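Local coordinates for thioredoxin domain-containing protein (Sinorhizobium meliloti, PDB 3U5R) that is of unknown function but belongs to the AhpC/TSA family, consistent with a thioredoxin-like antioxidant or oxidoreductase role, at residues A176-R179 and A180-A184; N30-T33 and L34-A38. All coordinates share one frame; numbering follows the deposited sequence.

Contact 1. Residues A176-R179 and A180-A184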
ATOM      1  N   ALA A 176      11.889   2.549   7.566  1.00 15.79           N
ATOM      2  CA  ALA A 176      13.250   2.583   6.964  1.00 16.23           C
ATOM      3  C   ALA A 176      13.461   1.672   5.746  1.00 17.34           C
ATOM      4  O   ALA A 176      14.089   2.102   4.789  1.00 16.17           O
ATOM      5  CB  ALA A 176      14.389   2.315   8.041  1.00 17.52           C
ATOM      6  N   ASP A 177      12.917   0.449   5.753  1.00 17.09           N
ATOM      7  CA  ASP A 177      13.041  -0.450   4.572  1.00 18.43           C
ATOM      8  C   ASP A 177      12.420   0.171   3.312  1.00 17.32           C
ATOM      9  O   ASP A 177      13.086   0.235   2.253  1.00 16.33           O
ATOM     10  CB  ASP A 177      12.427  -1.854   4.828  1.00 19.00           C
ATOM     11  CG  ASP A 177      13.203  -2.685   5.904  1.00 25.70           C
ATOM     12  OD1 ASP A 177      13.857  -2.063   6.730  1.00 32.99           O
ATOM     13  OD2 ASP A 177      13.110  -3.953   5.984  1.00 35.00           O
ATOM     14  N   LEU A 178      11.186   0.657   3.428  1.00 14.90           N
ATOM     15  CA  LEU A 178      10.525   1.299   2.286  1.00 15.93           C
ATOM     16  C   LEU A 178      11.184   2.597   1.899  1.00 13.41           C
ATOM     17  O   LEU A 178      11.384   2.869   0.719  1.00 16.15           O
ATOM     18  CB  LEU A 178       9.030   1.564   2.570  1.00 15.32           C
ATOM     19  CG  LEU A 178       7.983   1.060   1.644  1.00 22.00           C
ATOM     20  CD1 LEU A 178       6.717   1.890   1.849  1.00 23.06           C
ATOM     21  CD2 LEU A 178       8.402   0.898   0.187  1.00 22.19           C
ATOM     22  N   ARG A 179      11.561   3.398   2.889  1.00 13.35           N
ATOM     23  CA  ARG A 179      12.289   4.634   2.609  1.00 12.82           C
ATOM     24  C   ARG A 179      13.554   4.361   1.842  1.00 13.64           C
ATOM     25  O   ARG A 179      13.787   4.984   0.846  1.00 13.82           O
ATOM     26  CB  ARG A 179      12.600   5.399   3.891  1.00 10.83           C
ATOM     27  CG  ARG A 179      11.285   6.002   4.489  1.00 11.84           C
ATOM     28  CD  ARG A 179      11.565   6.593   5.965  1.00 15.34           C
ATOM     29  NE  ARG A 179      10.405   7.323   6.506  1.00 12.69           N
ATOM     30  CZ  ARG A 179      10.082   8.577   6.226  1.00 13.23           C
ATOM     31  NH1 ARG A 179      10.834   9.354   5.466  1.00 14.64           N
ATOM     32  NH2 ARG A 179       9.047   9.116   6.869  1.00 18.82           N
ATOM     33  N   ALA A 180      14.374   3.424   2.311  1.00 15.92           N
ATOM     34  CA  ALA A 180      15.597   3.085   1.583  1.00 16.55           C
ATOM     35  C   ALA A 180      15.313   2.675   0.118  1.00 15.09           C
ATOM     36  O   ALA A 180      16.000   3.141  -0.799  1.00 17.84           O
ATOM     37  CB  ALA A 180      16.430   1.987   2.357  1.00 16.67           C
ATOM     38  N   ALA A 181      14.282   1.872  -0.108  1.00 14.76           N
ATOM     39  CA  ALA A 181      13.879   1.425  -1.459  1.00 13.12           C
ATOM     40  C   ALA A 181      13.428   2.632  -2.345  1.00 15.26           C
ATOM     41  O   ALA A 181      13.887   2.799  -3.478  1.00 15.03           O
ATOM     42  CB  ALA A 181      12.750   0.381  -1.343  1.00 11.37           C
ATOM     43  N   VAL A 182      12.583   3.511  -1.800  1.00 12.32           N
ATOM     44  CA  VAL A 182      12.184   4.711  -2.536  1.00 13.82           C
ATOM     45  C   VAL A 182      13.370   5.608  -2.912  1.00 14.28           C
ATOM     46  O   VAL A 182      13.473   6.048  -4.079  1.00 12.86           O
ATOM     47  CB  VAL A 182      11.101   5.526  -1.755  1.00 13.79           C
ATOM     48  CG1 VAL A 182      10.784   6.839  -2.541  1.00 14.99           C
ATOM     49  CG2 VAL A 182       9.855   4.659  -1.630  1.00 15.91           C
ATOM     50  N   ASP A 183      14.272   5.851  -1.933  1.00 14.75           N
ATOM     51  CA  ASP A 183      15.466   6.655  -2.149  1.00 15.29           C
ATOM     52  C   ASP A 183      16.307   6.060  -3.320  1.00 16.42           C
ATOM     53  O   ASP A 183      16.771   6.800  -4.177  1.00 15.44           O
ATOM     54  CB  ASP A 183      16.347   6.657  -0.912  1.00 16.80           C
ATOM     55  CG  ASP A 183      15.758   7.537   0.248  1.00 21.86           C
ATOM     56  OD1 ASP A 183      14.771   8.276   0.031  1.00 22.46           O
ATOM     57  OD2 ASP A 183      16.302   7.512   1.364  1.00 26.47           O
ATOM     58  N   ALA A 184      16.539   4.747  -3.293  1.00 15.64           N
ATOM     59  CA  ALA A 184      17.274   4.055  -4.317  1.00 17.44           C
ATOM     60  C   ALA A 184      16.568   4.296  -5.666  1.00 17.92           C
ATOM     61  O   ALA A 184      17.226   4.637  -6.685  1.00 18.47           O
ATOM     62  CB  ALA A 184      17.277   2.538  -4.015  1.00 16.35           C
TER

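Contact 2. Residues N30-T33 and L34-A38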
ATOM      1  N   ASN A  30       2.731 -12.609  -0.354  1.00 22.08           N
ATOM      2  CA  ASN A  30       3.222 -13.566  -1.348  1.00 24.52           C
ATOM      3  C   ASN A  30       4.625 -13.284  -1.886  1.00 25.67           C
ATOM      4  O   ASN A  30       5.088 -12.139  -1.836  1.00 24.13           O
ATOM      5  CB  ASN A  30       2.241 -13.650  -2.516  1.00 23.64           C
ATOM      6  CG  ASN A  30       0.899 -14.313  -2.123  1.00 26.40           C
ATOM      7  OD1 ASN A  30       0.873 -15.255  -1.313  1.00 25.15           O
ATOM      8  ND2 ASN A  30      -0.205 -13.868  -2.747  1.00 27.01           N
ATOM      9  N   SER A  31       5.296 -14.327  -2.423  1.00 26.18           N
ATOM     10  CA  SER A  31       6.546 -14.170  -3.211  1.00 28.93           C
ATOM     11  C   SER A  31       6.199 -13.809  -4.619  1.00 27.70           C
ATOM     12  O   SER A  31       5.849 -14.658  -5.444  1.00 30.22           O
ATOM     13  CB  SER A  31       7.352 -15.445  -3.296  1.00 29.70           C
ATOM     14  OG  SER A  31       7.495 -15.926  -1.983  1.00 36.12           O
ATOM     15  N   ILE A  32       6.297 -12.547  -4.905  1.00 24.00           N
ATOM     16  CA  ILE A  32       5.932 -12.067  -6.206  1.00 21.62           C
ATOM     17  C   ILE A  32       7.253 -11.772  -6.850  1.00 19.88           C
ATOM     18  O   ILE A  32       8.148 -11.155  -6.235  1.00 19.76           O
ATOM     19  CB  ILE A  32       5.099 -10.762  -6.095  1.00 20.66           C
ATOM     20  CG1 ILE A  32       3.853 -10.976  -5.195  1.00 19.37           C
ATOM     21  CG2 ILE A  32       4.757 -10.237  -7.490  1.00 18.35           C
ATOM     22  CD1 ILE A  32       2.643 -11.612  -5.921  1.00 22.20           C
ATOM     23  N   THR A  33       7.386 -12.160  -8.099  1.00 18.27           N
ATOM     24  CA  THR A  33       8.657 -12.025  -8.763  1.00 18.68           C
ATOM     25  C   THR A  33       8.991 -10.563  -9.021  1.00 17.05           C
ATOM     26  O   THR A  33       8.172  -9.860  -9.601  1.00 15.22           O
ATOM     27  CB  THR A  33       8.597 -12.854 -10.087  1.00 20.26           C
ATOM     28  OG1 THR A  33       8.452 -14.217  -9.650  1.00 24.14           O
ATOM     29  CG2 THR A  33       9.919 -12.697 -10.853  1.00 15.32           C
ATOM     30  N   LEU A  34      10.188 -10.114  -8.631  1.00 15.96           N
ATOM     31  CA  LEU A  34      10.582  -8.748  -8.990  1.00 17.19           C
ATOM     32  C   LEU A  34      10.595  -8.531 -10.519  1.00 18.78           C
ATOM     33  O   LEU A  34      11.006  -9.453 -11.275  1.00 17.25           O
ATOM     34  CB  LEU A  34      11.958  -8.369  -8.384  1.00 16.65           C
ATOM     35  CG  LEU A  34      12.000  -8.346  -6.850  1.00 21.02           C
ATOM     36  CD1 LEU A  34      13.447  -7.946  -6.347  1.00 22.23           C
ATOM     37  CD2 LEU A  34      10.886  -7.368  -6.308  1.00 15.58           C
ATOM     38  N   GLY A  35      10.168  -7.329 -10.956  1.00 16.70           N
ATOM     39  CA  GLY A  35      10.088  -7.007 -12.368  1.00 18.91           C
ATOM     40  C   GLY A  35       8.677  -7.052 -12.892  1.00 18.61           C
ATOM     41  O   GLY A  35       8.397  -6.501 -13.957  1.00 19.28           O
ATOM     42  N   THR A  36       7.770  -7.690 -12.152  1.00 17.60           N
ATOM     43  CA  THR A  36       6.428  -7.850 -12.627  1.00 20.10           C
ATOM     44  C   THR A  36       5.859  -6.441 -12.870  1.00 20.00           C
ATOM     45  O   THR A  36       6.085  -5.506 -12.057  1.00 17.96           O
ATOM     46  CB  THR A  36       5.580  -8.626 -11.551  1.00 20.82           C
ATOM     47  OG1 THR A  36       6.204  -9.904 -11.360  1.00 23.06           O
ATOM     48  CG2 THR A  36       4.133  -8.834 -12.005  1.00 24.17           C
ATOM     49  N   ARG A  37       5.129  -6.264 -13.964  1.00 19.15           N
ATOM     50  CA  ARG A  37       4.458  -4.966 -14.243  1.00 19.77           C
ATOM     51  C   ARG A  37       3.294  -4.691 -13.257  1.00 17.71           C
ATOM     52  O   ARG A  37       2.624  -5.616 -12.823  1.00 18.99           O
ATOM     53  CB  ARG A  37       3.860  -5.022 -15.635  1.00 21.59           C
ATOM     54  CG  ARG A  37       4.862  -4.764 -16.692  1.00 28.27           C
ATOM     55  CD  ARG A  37       4.227  -3.750 -17.647  1.00 44.64           C
ATOM     56  NE  ARG A  37       4.246  -2.382 -17.090  1.00 48.80           N
ATOM     57  CZ  ARG A  37       4.679  -1.326 -17.780  1.00 56.49           C
ATOM     58  NH1 ARG A  37       5.121  -1.480 -19.049  1.00 59.33           N
ATOM     59  NH2 ARG A  37       4.667  -0.116 -17.228  1.00 57.52           N
ATOM     60  N   ALA A  38       3.103  -3.430 -12.890  1.00 16.63           N
ATOM     61  CA  ALA A  38       1.980  -2.993 -12.076  1.00 16.54           C
ATOM     62  C   ALA A  38       0.707  -3.200 -12.919  1.00 17.51           C
ATOM     63  O   ALA A  38       0.659  -2.794 -14.079  1.00 14.46           O
ATOM     64  CB  ALA A  38       2.155  -1.502 -11.796  1.00 17.50           C
TER

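Contact 1. Residues A176-R179 and A180-A184
Val182 turns one methyl back over the preceding turn of the helix, onto Leu178. Its CG2 lies 3.3 Å from Leu178 O and 4.4 Å from Leu178 CD2. CG1 stands anti to the backbone N (chi1 176°), which sets CG2 beside that N and so over the earlier turn. Tyr88 and Leu149 also touch the Val182 side chain, and Leu178 also touches Phe84, Phe147 and Tyr158.

Four backbone bonds join residues four apart. Ala180 N donates to Ala176 O at 2.8 Å. Ala181 N gives Asp177 O a longer bond of 3.1 Å. Val182 N reaches Leu178 O at 2.9 Å and Asp183 N reaches Arg179 O at 3.0 Å, both close to straight.

The polar side chains look to other parts of the fold. The Arg179 chain runs extended from CG to NE, and NH2 forms a salt bridge with Asp87. Asp183 OD1 bonds to Tyr88 OH. Arg179 NH1 and Asp183 OD1 are 6.8 Å apart and not in contact. Asp177 OD2 takes a bond from Gln161.

This is a regular amphipathic alpha helix, laid by its apolar side against the mixed sheet and helix 78-88 of a thioredoxin-like fold.

Contact 2. Residues N30-T33 and L34-A38
Thr36 points its side chain back at Thr33 and bonds to the carbonyl there. Thr36 OG1 donates to Thr33 O at 2.6 Å. The hydroxyl comes in at a C=O...O angle of 144° and is tilted 17° from the carbonyl plane. OG1 sits beside the backbone N of its own residue (chi1 -60°), so hydroxyl and amide face the same acceptor. The amide bond is weak: Thr36 N is 3.4 Å from Thr33 O. Thr33 O is thus gripped twice by one residue, and the stronger hold is the side chain.

Ile32 meets the same hydroxyl with a methyl. Its CG2 lies 4.1 Å from Thr36 OG1, and the two side chains cross at about a right angle. The Ile32 side chain also touches Phe148, Leu156 and His159.

In Thr33 the methyl CG2 is anti to the backbone N and beside the carbonyl carbon, which brings it close to the next residue. This CG2 lies 3.4 Å from both Leu34 N and Leu34 O, while Thr33 CB is 4.0 Å from Thr36 OG1. Leu34 directs its CB away from residues 30-33, and its side chain touches Leu156 and Gln195.

Gly35 takes a positive phi, as expected at the third position of a type II turn. Backbone bonds from Gly35 and Thr36 to Leu156 tie the bend to the edge strand 156-160.

The four residues Thr33 to Thr36 form a type II beta turn with glycine at its third position, in the surface loop between strands 27-28 and 43-44.

Contact 2 closes long before contact 1 opens along the chain. Their centres are about 17 Å apart, and their nearest atoms about 9 Å, so they do not touch. Each centre is about 14 Å from the centre of the chain. Both meet the same two strands of the mixed sheet, 146-150 and 156-160. On strand 156-160 contact 1 uses Tyr158, whereas contact 2 uses Leu156 and His159. On strand 146-150 the helix meets Phe147 and Leu149, and the loop meets Phe148 and Tyr150. The alternation along 146-150 is consistent with helix and loop lying on opposite faces of the sheet. No ligand or active-site residue is identified at either contact.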